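Local coordinates for uncharacterized protein Atu2452 (Agrobacterium tumefaciens, PDB 2R8B), which is of unknown function but is probably a serine hydrolase of the dienelactone hydrolase family, with an alpha/beta hydrolase fold and an as yet unidentified substrate, at residues Ala169-Pro174 against Lys208-Ser213; Tyr115-Leu120 against Ile176-Lys181; Pro142-Gly147 against Gly242-Tyr247. All blocks are in the same frame, centred on the assembly; numbering follows the deposited sequence.

Interaction 1 (Ala169-Pro174 against Lys208-Ser213)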
ATOM      1  N   ALA A 169       4.762  -1.197   5.926  1.00 54.07           N
ATOM      2  CA  ALA A 169       3.895  -1.346   4.774  1.00 54.23           C
ATOM      3  C   ALA A 169       3.611  -2.801   4.486  1.00 54.09           C
ATOM      4  O   ALA A 169       4.516  -3.641   4.570  1.00 54.53           O
ATOM      5  CB  ALA A 169       4.512  -0.670   3.562  1.00 54.34           C
ATOM      6  N   VAL A 170       2.367  -3.144   4.176  1.00 53.34           N
ATOM      7  CA  VAL A 170       2.214  -4.493   3.692  1.00 52.96           C
ATOM      8  C   VAL A 170       1.774  -4.483   2.255  1.00 53.65           C
ATOM      9  O   VAL A 170       0.824  -3.788   1.882  1.00 53.92           O
ATOM     10  CB  VAL A 170       1.441  -5.438   4.644  1.00 53.59           C
ATOM     11  CG1 VAL A 170       0.947  -4.721   5.878  1.00 51.10           C
ATOM     12  CG2 VAL A 170       0.361  -6.198   3.928  1.00 52.49           C
ATOM     13  N   LEU A 171       2.534  -5.179   1.417  1.00 53.35           N
ATOM     14  CA  LEU A 171       2.216  -5.225   0.003  1.00 52.65           C
ATOM     15  C   LEU A 171       1.601  -6.561  -0.367  1.00 52.32           C
ATOM     16  O   LEU A 171       2.254  -7.593  -0.306  1.00 52.67           O
ATOM     17  CB  LEU A 171       3.466  -4.961  -0.806  1.00 52.68           C
ATOM     18  CG  LEU A 171       4.222  -3.685  -0.404  1.00 52.34           C
ATOM     19  CD1 LEU A 171       5.511  -3.597  -1.179  1.00 45.42           C
ATOM     20  CD2 LEU A 171       3.405  -2.418  -0.614  1.00 51.83           C
HETATM   21  N   MSE A 172       0.330  -6.563  -0.723  1.00 51.81           N
HETATM   22  CA  MSE A 172      -0.296  -7.825  -1.062  1.00 51.57           C
HETATM   23  C   MSE A 172      -0.332  -8.032  -2.561  1.00 51.00           C
HETATM   24  O   MSE A 172      -1.054  -7.357  -3.278  1.00 51.06           O
HETATM   25  CB  MSE A 172      -1.664  -7.891  -0.393  1.00 51.87           C
HETATM   26  CG  MSE A 172      -1.489  -7.688   1.087  1.00 51.22           C
HETATM   27 SE   MSE A 172      -3.092  -8.000   2.066  0.60 53.42          SE
HETATM   28  CE  MSE A 172      -2.845  -9.894   2.602  1.00 55.02           C
ATOM     29  N   HIS A 173       0.501  -8.951  -3.040  1.00 50.52           N
ATOM     30  CA  HIS A 173       0.556  -9.234  -4.434  1.00 49.81           C
ATOM     31  C   HIS A 173       0.866  -7.941  -5.189  1.00 50.33           C
ATOM     32  O   HIS A 173       0.045  -7.484  -5.955  1.00 51.05           O
ATOM     33  CB  HIS A 173      -0.765  -9.846  -4.902  1.00 48.66           C
ATOM     34  CG  HIS A 173      -1.078 -11.157  -4.250  1.00 50.43           C
ATOM     35  ND1 HIS A 173      -0.908 -12.372  -4.883  1.00 51.79           N
ATOM     36  CD2 HIS A 173      -1.541 -11.449  -3.014  1.00 52.55           C
ATOM     37  CE1 HIS A 173      -1.245 -13.352  -4.067  1.00 51.98           C
ATOM     38  NE2 HIS A 173      -1.633 -12.817  -2.924  1.00 53.98           N
ATOM     39  N   PRO A 174       2.044  -7.339  -4.952  1.00 50.37           N
ATOM     40  CA  PRO A 174       2.498  -6.231  -5.780  1.00 51.35           C
ATOM     41  C   PRO A 174       2.970  -6.701  -7.141  1.00 52.84           C
ATOM     42  O   PRO A 174       3.246  -7.902  -7.330  1.00 55.08           O
ATOM     43  CB  PRO A 174       3.723  -5.729  -5.028  1.00 50.86           C
ATOM     44  CG  PRO A 174       4.260  -6.969  -4.413  1.00 49.66           C
ATOM     45  CD  PRO A 174       3.033  -7.646  -3.906  1.00 49.90           C
ATOM     46  N   LYS A 208      10.342 -10.997  -6.430  1.00 50.75           N
ATOM     47  CA  LYS A 208      11.607 -11.369  -5.820  1.00 51.56           C
ATOM     48  C   LYS A 208      12.468 -10.115  -5.955  1.00 51.43           C
ATOM     49  O   LYS A 208      13.220  -9.755  -5.058  1.00 51.30           O
ATOM     50  CB  LYS A 208      12.183 -12.539  -6.626  1.00 52.35           C
ATOM     51  CG  LYS A 208      12.948 -13.664  -5.910  1.00 55.18           C
ATOM     52  CD  LYS A 208      12.112 -14.896  -5.429  1.00 58.43           C
ATOM     53  CE  LYS A 208      12.213 -16.188  -6.322  1.00 61.73           C
ATOM     54  NZ  LYS A 208      13.587 -16.642  -6.900  1.00 64.49           N
ATOM     55  N   ALA A 209      12.307  -9.415  -7.070  1.00 51.50           N
ATOM     56  CA  ALA A 209      13.151  -8.247  -7.382  1.00 51.66           C
ATOM     57  C   ALA A 209      12.702  -6.984  -6.675  1.00 51.57           C
ATOM     58  O   ALA A 209      13.508  -6.222  -6.190  1.00 51.96           O
ATOM     59  CB  ALA A 209      13.220  -8.013  -8.863  1.00 50.64           C
ATOM     60  N   LEU A 210      11.413  -6.742  -6.626  1.00 52.19           N
ATOM     61  CA  LEU A 210      10.917  -5.652  -5.793  1.00 53.63           C
ATOM     62  C   LEU A 210      11.438  -5.801  -4.336  1.00 55.01           C
ATOM     63  O   LEU A 210      11.927  -4.846  -3.722  1.00 55.37           O
ATOM     64  CB  LEU A 210       9.404  -5.670  -5.822  1.00 52.34           C
ATOM     65  CG  LEU A 210       8.755  -4.518  -5.061  1.00 54.93           C
ATOM     66  CD1 LEU A 210       9.269  -3.131  -5.552  1.00 50.68           C
ATOM     67  CD2 LEU A 210       7.175  -4.650  -5.027  1.00 53.19           C
ATOM     68  N   GLU A 211      11.311  -7.016  -3.802  1.00 56.19           N
ATOM     69  CA  GLU A 211      11.892  -7.415  -2.531  1.00 57.05           C
ATOM     70  C   GLU A 211      13.293  -6.922  -2.269  1.00 56.63           C
ATOM     71  O   GLU A 211      13.561  -6.307  -1.230  1.00 56.12           O
ATOM     72  CB  GLU A 211      11.948  -8.935  -2.447  1.00 57.81           C
ATOM     73  CG  GLU A 211      11.694  -9.420  -1.023  1.00 61.11           C
ATOM     74  CD  GLU A 211      12.484 -10.643  -0.650  1.00 63.92           C
ATOM     75  OE1 GLU A 211      12.520 -11.611  -1.447  1.00 64.68           O
ATOM     76  OE2 GLU A 211      13.041 -10.627   0.467  1.00 66.18           O
ATOM     77  N   GLU A 212      14.188  -7.230  -3.199  1.00 56.61           N
ATOM     78  CA  GLU A 212      15.555  -6.792  -3.080  1.00 57.29           C
ATOM     79  C   GLU A 212      15.697  -5.315  -3.203  1.00 56.28           C
ATOM     80  O   GLU A 212      16.543  -4.745  -2.549  1.00 56.48           O
ATOM     81  CB  GLU A 212      16.461  -7.469  -4.084  1.00 57.73           C
ATOM     82  CG  GLU A 212      17.098  -8.738  -3.519  1.00 64.77           C
ATOM     83  CD  GLU A 212      16.494 -10.014  -4.138  1.00 72.71           C
ATOM     84  OE1 GLU A 212      15.588 -10.640  -3.493  1.00 75.67           O
ATOM     85  OE2 GLU A 212      16.917 -10.369  -5.286  1.00 73.94           O
ATOM     86  N   SER A 213      14.867  -4.686  -4.018  1.00 56.08           N
ATOM     87  CA  SER A 213      14.924  -3.243  -4.164  1.00 56.89           C
ATOM     88  C   SER A 213      14.606  -2.530  -2.853  1.00 56.98           C
ATOM     89  O   SER A 213      15.367  -1.688  -2.378  1.00 57.96           O
ATOM     90  CB  SER A 213      13.937  -2.788  -5.228  1.00 57.17           C
ATOM     91  OG  SER A 213      14.216  -3.408  -6.476  1.00 60.15           O
TER

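Interaction 2 (Tyr115-Leu120 against Ile176-Lys181)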
ATOM      1  N   TYR A 115       1.533   0.021 -17.397  1.00 55.45           N
ATOM      2  CA  TYR A 115       1.376   1.224 -16.569  1.00 54.65           C
ATOM      3  C   TYR A 115       1.714   2.543 -17.256  1.00 54.77           C
ATOM      4  O   TYR A 115       2.789   2.691 -17.874  1.00 54.08           O
ATOM      5  CB  TYR A 115       2.279   1.218 -15.365  1.00 54.16           C
ATOM      6  CG  TYR A 115       2.129   0.111 -14.361  1.00 54.47           C
ATOM      7  CD1 TYR A 115       1.124  -0.867 -14.486  1.00 53.87           C
ATOM      8  CD2 TYR A 115       2.982   0.067 -13.246  1.00 51.18           C
ATOM      9  CE1 TYR A 115       1.012  -1.862 -13.578  1.00 52.36           C
ATOM     10  CE2 TYR A 115       2.862  -0.907 -12.315  1.00 51.47           C
ATOM     11  CZ  TYR A 115       1.885  -1.876 -12.493  1.00 54.06           C
ATOM     12  OH  TYR A 115       1.766  -2.873 -11.561  1.00 57.22           O
ATOM     13  N   ASP A 116       0.817   3.515 -17.077  1.00 54.77           N
ATOM     14  CA  ASP A 116       1.048   4.899 -17.465  1.00 54.61           C
ATOM     15  C   ASP A 116       1.955   5.559 -16.403  1.00 54.76           C
ATOM     16  O   ASP A 116       1.534   5.790 -15.245  1.00 54.82           O
ATOM     17  CB  ASP A 116      -0.311   5.603 -17.614  1.00 54.71           C
ATOM     18  CG  ASP A 116      -0.194   7.114 -17.854  1.00 55.67           C
ATOM     19  OD1 ASP A 116       0.744   7.748 -17.329  1.00 58.32           O
ATOM     20  OD2 ASP A 116      -1.061   7.683 -18.557  1.00 54.01           O
HETATM   21  N   MSE A 117       3.199   5.849 -16.792  1.00 54.20           N
HETATM   22  CA  MSE A 117       4.192   6.393 -15.864  1.00 54.09           C
HETATM   23  C   MSE A 117       3.970   7.860 -15.434  1.00 53.65           C
HETATM   24  O   MSE A 117       4.325   8.212 -14.295  1.00 53.66           O
HETATM   25  CB  MSE A 117       5.614   6.186 -16.391  1.00 54.30           C
HETATM   26  CG  MSE A 117       6.056   4.721 -16.476  1.00 56.87           C
HETATM   27 SE   MSE A 117       6.092   3.675 -14.761  0.85 65.22          SE
HETATM   28  CE  MSE A 117       4.396   2.772 -14.917  1.00 59.03           C
ATOM     29  N   VAL A 118       3.421   8.706 -16.319  1.00 52.81           N
ATOM     30  CA  VAL A 118       3.017  10.067 -15.923  1.00 52.59           C
ATOM     31  C   VAL A 118       1.859  10.015 -14.933  1.00 52.65           C
ATOM     32  O   VAL A 118       1.876  10.733 -13.924  1.00 53.52           O
ATOM     33  CB  VAL A 118       2.710  11.101 -17.102  1.00 52.39           C
ATOM     34  CG1 VAL A 118       3.829  11.132 -18.104  1.00 51.99           C
ATOM     35  CG2 VAL A 118       1.346  10.875 -17.792  1.00 51.93           C
ATOM     36  N   ASP A 119       0.868   9.160 -15.187  1.00 51.94           N
ATOM     37  CA  ASP A 119      -0.247   9.057 -14.251  1.00 51.10           C
ATOM     38  C   ASP A 119       0.187   8.475 -12.926  1.00 50.14           C
ATOM     39  O   ASP A 119      -0.251   8.927 -11.897  1.00 50.13           O
ATOM     40  CB  ASP A 119      -1.418   8.270 -14.820  1.00 51.05           C
ATOM     41  CG  ASP A 119      -2.728   8.585 -14.108  1.00 50.42           C
ATOM     42  OD1 ASP A 119      -3.211   7.675 -13.397  1.00 48.30           O
ATOM     43  OD2 ASP A 119      -3.262   9.723 -14.270  1.00 49.53           O
ATOM     44  N   LEU A 120       1.058   7.485 -12.963  1.00 49.48           N
ATOM     45  CA  LEU A 120       1.596   6.925 -11.738  1.00 49.74           C
ATOM     46  C   LEU A 120       2.338   7.949 -10.901  1.00 49.74           C
ATOM     47  O   LEU A 120       2.167   7.979  -9.681  1.00 49.18           O
ATOM     48  CB  LEU A 120       2.505   5.728 -12.020  1.00 49.65           C
ATOM     49  CG  LEU A 120       3.178   5.127 -10.787  1.00 48.85           C
ATOM     50  CD1 LEU A 120       2.209   4.234 -10.050  1.00 49.10           C
ATOM     51  CD2 LEU A 120       4.411   4.345 -11.173  1.00 47.64           C
ATOM     52  N   ILE A 176       5.715  -4.716  -9.680  1.00 54.62           N
ATOM     53  CA  ILE A 176       6.458  -3.526 -10.114  1.00 54.15           C
ATOM     54  C   ILE A 176       7.364  -3.963 -11.239  1.00 54.11           C
ATOM     55  O   ILE A 176       8.214  -4.827 -11.024  1.00 53.98           O
ATOM     56  CB  ILE A 176       7.269  -2.902  -8.963  1.00 54.03           C
ATOM     57  CG1 ILE A 176       6.333  -2.355  -7.879  1.00 53.52           C
ATOM     58  CG2 ILE A 176       8.140  -1.814  -9.448  1.00 53.04           C
ATOM     59  CD1 ILE A 176       5.852  -0.966  -8.110  1.00 51.45           C
ATOM     60  N   PRO A 177       7.152  -3.394 -12.447  1.00 54.14           N
ATOM     61  CA  PRO A 177       7.791  -3.760 -13.762  1.00 53.75           C
ATOM     62  C   PRO A 177       9.134  -3.122 -14.067  1.00 53.91           C
ATOM     63  O   PRO A 177       9.898  -3.607 -14.939  1.00 53.64           O
ATOM     64  CB  PRO A 177       6.782  -3.257 -14.803  1.00 52.94           C
ATOM     65  CG  PRO A 177       6.062  -2.077 -14.085  1.00 53.59           C
ATOM     66  CD  PRO A 177       6.146  -2.316 -12.583  1.00 53.34           C
ATOM     67  N   PHE A 178       9.404  -2.023 -13.383  1.00 54.51           N
ATOM     68  CA  PHE A 178      10.556  -1.212 -13.713  1.00 54.72           C
ATOM     69  C   PHE A 178      11.563  -1.437 -12.594  1.00 55.54           C
ATOM     70  O   PHE A 178      11.266  -2.115 -11.634  1.00 55.67           O
ATOM     71  CB  PHE A 178      10.147   0.255 -13.843  1.00 53.69           C
ATOM     72  CG  PHE A 178       9.436   0.813 -12.620  1.00 53.13           C
ATOM     73  CD1 PHE A 178      10.152   1.295 -11.536  1.00 52.77           C
ATOM     74  CD2 PHE A 178       8.057   0.887 -12.570  1.00 51.72           C
ATOM     75  CE1 PHE A 178       9.508   1.800 -10.429  1.00 50.87           C
ATOM     76  CE2 PHE A 178       7.406   1.420 -11.461  1.00 51.34           C
ATOM     77  CZ  PHE A 178       8.124   1.870 -10.397  1.00 51.04           C
ATOM     78  N   GLU A 179      12.756  -0.891 -12.728  1.00 57.12           N
ATOM     79  CA  GLU A 179      13.761  -1.019 -11.677  1.00 58.59           C
ATOM     80  C   GLU A 179      13.849   0.317 -11.009  1.00 58.45           C
ATOM     81  O   GLU A 179      14.198   1.320 -11.651  1.00 58.58           O
ATOM     82  CB  GLU A 179      15.137  -1.399 -12.218  1.00 58.93           C
ATOM     83  CG  GLU A 179      15.148  -2.718 -12.937  1.00 61.94           C
ATOM     84  CD  GLU A 179      16.500  -3.026 -13.549  1.00 65.73           C
ATOM     85  OE1 GLU A 179      17.260  -2.076 -13.877  1.00 66.78           O
ATOM     86  OE2 GLU A 179      16.805  -4.231 -13.692  1.00 67.61           O
ATOM     87  N   PRO A 180      13.500   0.338  -9.721  1.00 58.29           N
ATOM     88  CA  PRO A 180      13.442   1.495  -8.862  1.00 58.02           C
ATOM     89  C   PRO A 180      14.830   2.015  -8.640  1.00 58.60           C
ATOM     90  O   PRO A 180      15.773   1.226  -8.463  1.00 57.95           O
ATOM     91  CB  PRO A 180      12.920   0.912  -7.586  1.00 57.57           C
ATOM     92  CG  PRO A 180      12.187  -0.290  -8.069  1.00 58.38           C
ATOM     93  CD  PRO A 180      13.056  -0.870  -9.030  1.00 57.43           C
ATOM     94  N   LYS A 181      14.957   3.333  -8.705  1.00 59.42           N
ATOM     95  CA  LYS A 181      16.184   3.972  -8.269  1.00 61.23           C
ATOM     96  C   LYS A 181      16.050   3.970  -6.760  1.00 61.41           C
ATOM     97  O   LYS A 181      14.947   4.103  -6.239  1.00 60.92           O
ATOM     98  CB  LYS A 181      16.403   5.391  -8.862  1.00 61.38           C
ATOM     99  CG  LYS A 181      15.136   6.106  -9.411  1.00 64.90           C
ATOM    100  CD  LYS A 181      13.988   6.397  -8.337  1.00 67.99           C
ATOM    101  CE  LYS A 181      12.582   6.096  -8.942  1.00 68.12           C
ATOM    102  NZ  LYS A 181      12.444   4.708  -9.530  1.00 65.02           N
TER

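Interaction 3 (Pro142-Gly147 against Gly242-Tyr247)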
ATOM      1  N   PRO A 142       3.053   7.005  13.695  1.00 49.81           N
ATOM      2  CA  PRO A 142       3.621   6.206  12.582  1.00 49.55           C
ATOM      3  C   PRO A 142       2.692   6.147  11.365  1.00 49.76           C
ATOM      4  O   PRO A 142       1.475   6.156  11.553  1.00 49.61           O
ATOM      5  CB  PRO A 142       3.770   4.817  13.214  1.00 49.25           C
ATOM      6  CG  PRO A 142       3.919   5.111  14.698  1.00 48.00           C
ATOM      7  CD  PRO A 142       2.928   6.205  14.923  1.00 49.09           C
ATOM      8  N   VAL A 143       3.218   6.113  10.134  1.00 49.67           N
ATOM      9  CA  VAL A 143       2.312   5.811   9.023  1.00 49.84           C
ATOM     10  C   VAL A 143       2.497   4.392   8.567  1.00 49.56           C
ATOM     11  O   VAL A 143       3.616   3.895   8.356  1.00 50.62           O
ATOM     12  CB  VAL A 143       2.314   6.803   7.825  1.00 49.10           C
ATOM     13  CG1 VAL A 143       2.068   8.226   8.268  1.00 49.70           C
ATOM     14  CG2 VAL A 143       3.570   6.785   7.195  1.00 52.04           C
ATOM     15  N   ILE A 144       1.373   3.725   8.451  1.00 49.01           N
ATOM     16  CA  ILE A 144       1.356   2.343   8.066  1.00 48.13           C
ATOM     17  C   ILE A 144       0.427   2.254   6.893  1.00 48.20           C
ATOM     18  O   ILE A 144      -0.574   2.963   6.841  1.00 48.18           O
ATOM     19  CB  ILE A 144       0.831   1.475   9.194  1.00 47.59           C
ATOM     20  CG1 ILE A 144       1.691   1.719  10.425  1.00 47.16           C
ATOM     21  CG2 ILE A 144       0.834   0.023   8.785  1.00 46.18           C
ATOM     22  CD1 ILE A 144       1.462   0.754  11.511  1.00 48.54           C
ATOM     23  N   GLY A 145       0.764   1.392   5.945  1.00 48.05           N
ATOM     24  CA  GLY A 145      -0.053   1.203   4.775  1.00 47.73           C
ATOM     25  C   GLY A 145      -0.153  -0.252   4.488  1.00 48.64           C
ATOM     26  O   GLY A 145       0.720  -1.077   4.843  1.00 49.64           O
ATOM     27  N   LEU A 146      -1.241  -0.567   3.824  1.00 48.96           N
ATOM     28  CA  LEU A 146      -1.519  -1.904   3.378  1.00 49.25           C
ATOM     29  C   LEU A 146      -2.237  -1.769   2.054  1.00 49.35           C
ATOM     30  O   LEU A 146      -3.163  -0.979   1.927  1.00 49.47           O
ATOM     31  CB  LEU A 146      -2.386  -2.628   4.406  1.00 48.94           C
ATOM     32  CG  LEU A 146      -2.822  -4.002   3.902  1.00 49.11           C
ATOM     33  CD1 LEU A 146      -3.004  -4.961   5.048  1.00 47.66           C
ATOM     34  CD2 LEU A 146      -4.100  -3.866   3.078  1.00 47.47           C
ATOM     35  N   GLY A 147      -1.821  -2.549   1.070  1.00 50.36           N
ATOM     36  CA  GLY A 147      -2.418  -2.482  -0.267  1.00 51.16           C
ATOM     37  C   GLY A 147      -2.485  -3.855  -0.866  1.00 52.19           C
ATOM     38  O   GLY A 147      -1.666  -4.747  -0.552  1.00 53.15           O
ATOM     39  N   GLY A 242       0.307 -11.172  12.457  1.00 54.43           N
ATOM     40  CA  GLY A 242       1.600 -11.246  13.138  1.00 54.54           C
ATOM     41  C   GLY A 242       2.493 -10.032  12.864  1.00 54.68           C
ATOM     42  O   GLY A 242       3.157  -9.539  13.783  1.00 55.14           O
ATOM     43  N   PHE A 243       2.484  -9.520  11.629  1.00 54.19           N
ATOM     44  CA  PHE A 243       3.371  -8.420  11.242  1.00 53.95           C
ATOM     45  C   PHE A 243       3.004  -7.099  11.927  1.00 54.39           C
ATOM     46  O   PHE A 243       3.847  -6.478  12.565  1.00 54.91           O
ATOM     47  CB  PHE A 243       3.426  -8.290   9.708  1.00 53.70           C
ATOM     48  CG  PHE A 243       4.226  -7.108   9.205  1.00 51.41           C
ATOM     49  CD1 PHE A 243       5.601  -7.203   9.033  1.00 48.79           C
ATOM     50  CD2 PHE A 243       3.581  -5.901   8.875  1.00 49.88           C
ATOM     51  CE1 PHE A 243       6.338  -6.106   8.544  1.00 49.37           C
ATOM     52  CE2 PHE A 243       4.296  -4.774   8.374  1.00 48.78           C
ATOM     53  CZ  PHE A 243       5.677  -4.863   8.226  1.00 49.90           C
ATOM     54  N   LEU A 244       1.743  -6.695  11.844  1.00 54.73           N
ATOM     55  CA  LEU A 244       1.290  -5.441  12.441  1.00 54.57           C
ATOM     56  C   LEU A 244       1.077  -5.476  13.929  1.00 55.34           C
ATOM     57  O   LEU A 244       0.744  -4.439  14.529  1.00 55.60           O
ATOM     58  CB  LEU A 244      -0.015  -5.001  11.808  1.00 54.15           C
ATOM     59  CG  LEU A 244       0.003  -4.731  10.306  1.00 54.35           C
ATOM     60  CD1 LEU A 244      -1.417  -4.647   9.866  1.00 54.55           C
ATOM     61  CD2 LEU A 244       0.786  -3.481   9.887  1.00 52.74           C
ATOM     62  N   ALA A 245       1.240  -6.645  14.546  1.00 56.25           N
ATOM     63  CA  ALA A 245       1.040  -6.763  16.011  1.00 56.81           C
ATOM     64  C   ALA A 245       2.078  -5.932  16.748  1.00 57.50           C
ATOM     65  O   ALA A 245       1.834  -5.494  17.841  1.00 58.99           O
ATOM     66  CB  ALA A 245       1.060  -8.222  16.486  1.00 55.73           C
ATOM     67  N   ALA A 246       3.220  -5.676  16.127  1.00 58.89           N
ATOM     68  CA  ALA A 246       4.257  -4.827  16.715  1.00 59.54           C
ATOM     69  C   ALA A 246       3.799  -3.392  16.875  1.00 59.96           C
ATOM     70  O   ALA A 246       4.422  -2.642  17.603  1.00 59.89           O
ATOM     71  CB  ALA A 246       5.549  -4.865  15.861  1.00 59.43           C
ATOM     72  N   TYR A 247       2.728  -3.007  16.187  1.00 60.99           N
ATOM     73  CA  TYR A 247       2.325  -1.597  16.116  1.00 62.00           C
ATOM     74  C   TYR A 247       1.134  -1.275  17.033  1.00 63.33           C
ATOM     75  O   TYR A 247       0.799  -0.090  17.245  1.00 63.49           O
ATOM     76  CB  TYR A 247       2.102  -1.160  14.650  1.00 61.10           C
ATOM     77  CG  TYR A 247       3.404  -1.160  13.851  1.00 62.10           C
ATOM     78  CD1 TYR A 247       4.263  -0.059  13.887  1.00 62.90           C
ATOM     79  CD2 TYR A 247       3.809  -2.281  13.091  1.00 62.69           C
ATOM     80  CE1 TYR A 247       5.488  -0.058  13.175  1.00 62.11           C
ATOM     81  CE2 TYR A 247       5.033  -2.284  12.368  1.00 61.16           C
ATOM     82  CZ  TYR A 247       5.871  -1.173  12.420  1.00 61.44           C
ATOM     83  OH  TYR A 247       7.094  -1.140  11.749  1.00 59.04           O
TER

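Interaction 1 (Ala169-Pro174 against Lys208-Ser213)
One residue before Leu-210, which packs against Leu-171 and Pro-174, the carbonyl oxygen Ala-209 O is gripped by two donors of the next helical turn. Ser-213 N supplies the ordinary backbone bond at 3.0 Å, and the hydroxyl Ser-213 OG adds a second to the same oxygen, Ala-209 O, at 2.9 Å. The two reach it from opposite faces of the carbonyl plane, the hydroxyl lying 35° out of it as it reaches back to the carbonyl four residues earlier in helix 204-217. In this alpha/beta hydrolase fold that helix covers one face of the central sheet, and the contact joins it to the C-terminal end of strand 168-172.

Between strand and proline, His-173 turns the other way: its ND1 bonds to Asp-199 and its NE2 to Glu-236, while its ring meets that of His-230. Asp-199 and His-230 fit the acid and base of a Ser-His-Asp triad, so Pro-174 probably lies close to the catalytic site.

Everything that crosses is apolar, and Leu-210 carries it. With CG opposite the backbone N (chi1 -176°), the leucine extends from the helix and brings its CD2 methyl to the proline ring, where Leu-210 CD2 lies 3.6 Å from Pro-174 CB. The same methyl lies 3.8 Å from Pro-174 CG, and the two side chains meet at a slant. All three residues are buried; Leu-171 also leans on Ala-152 and Leu-155 of helix 150-161. Its touch across the contact is a looser one, three residues earlier than the proline and on the strand itself, where Leu-210 CD2 is 4.3 Å from Leu-171 CD1.

Interaction 2 (Tyr115-Leu120 against Ile176-Lys181)
Tyr-115 meets Pro-177, and Met-117 and Leu-120 meet Phe-178, in a surface contact made wholly of apolar touches. The tyrosine uses the CD2-CE2 bond of its ring: Tyr-115 CE2 is 3.6 Å from Pro-177 CD, and Tyr-115 CD2 comes 3.8 Å from Pro-177 CG. The two side chains cross at about a right angle. Beside this pair, the selenium of selenomethionine Met-117 SE lies 4.1 Å from Phe-178 CD2; it stands 4.8 Å from the centroid of the Phe-178 ring, 46° off the normal. Leu-120 CD2 is 4.2 Å from Phe-178 CE2, on the same side of the ring plane as the selenium.

Ile-176 CG2 covers one face of the Phe-178 ring, 3.7 Å above the plane and over its centre, on the other side of that plane from the two oblique approaches. The phenylalanine CG lies between the backbone N and the carbonyl carbon (chi1 55°), which turns the ring back over Ile-176.

Further out, polar bonds hold the start of the helix, and one ties it to the loop. Asp-116 is the N-cap of helix 117-138: Asp-119 N points at Asp-116 OD1 along a nearly straight line (173°), meeting it from above the carboxylate plane. The other oxygen, OD2, forms a salt bridge with Arg-108. Tyr-115 OH hydrogen-bonds to Leu-175 O, just before Ile-176, and makes a weak hydrogen bond to a bound sulfate, probably from the crystallisation liquor. Met-117 with Phe-178 is a Met-aromatic contact, here joining a capped helix start to the loop that follows strand 168-172, near the probable Ser-His-Asp site of an alpha/beta hydrolase.

Interaction 3 (Pro142-Gly147 against Gly242-Tyr247)
Ile-144 makes the close contacts of this strand, and its two branches are directed at different partners. The CG2 methyl goes to Leu-244, where Ile-144 CG2 and Leu-244 CD2 lie 3.7 Å apart; the longer branch ends at Tyr-247, with Ile-144 CD1 3.6 Å from Tyr-247 CG. The division follows from the torsions: at chi1 -56°, CG2 stands opposite the backbone N while CG1 lies beside it, and a nearly extended chi2 of -169° carries CD1 outward toward the tyrosine.

The two encounters differ in how the groups are turned. Isoleucine and leucine run antiparallel in their side chains, touching at Ile-144 CG2 and Leu-244 CD2. Against Tyr-247 the isoleucine comes in at a slant, and its CD1 methyl settles at the root of the ring: besides CG, it is 3.7 Å from Tyr-247 CB and 3.8 Å from Tyr-247 CD1. The phenol end of the tyrosine thus extends beyond this methyl. No hydrogen bond links the two segments, and the packing depends on the fit of hydrocarbon surfaces.

The backbone of the C-terminal segment brings its two contact residues together, since Tyr-247 N bonds to Leu-244 O at 3.0 Å. Leu-244 and Tyr-247 consequently address the sheet from successive parts of one turning chain.

Strand 143-148 carries, near its end, Gly-147, the first glycine of what looks like the GxSxG nucleophile elbow of an alpha/beta hydrolase. Around the contact, Leu-244 also rests on Phe-65 of strand 64-68, Tyr-247 on Ala-168 of strand 168-172, and the Phe-243 ring makes a cation-pi contact with Arg-190, so that the C-terminal segment 242-247 reaches several neighbouring strands.

Interactions 1 and 3 are buried, and both rest on the central sheet through neighbouring strands, 168-172 and 143-148, which are probably hydrogen-bonded at Val-170 N to Gly-145 O. They cover opposite faces: helix 204-217 lies on one, held by aliphatic packing alone, and helix 234-244 on the other, through an isoleucine against a leucine and a tyrosine ring. Interaction 2 lies at the surface, pairing a helix start with a loop, and relies more on aromatic and selenium contacts, with charged groups close by. It still meets interaction 1, where Ile-176 CG1 packs on Leu-210 CD2, whereas interaction 3 stays apart, with nearest atoms about 11 Å from those of interaction 2.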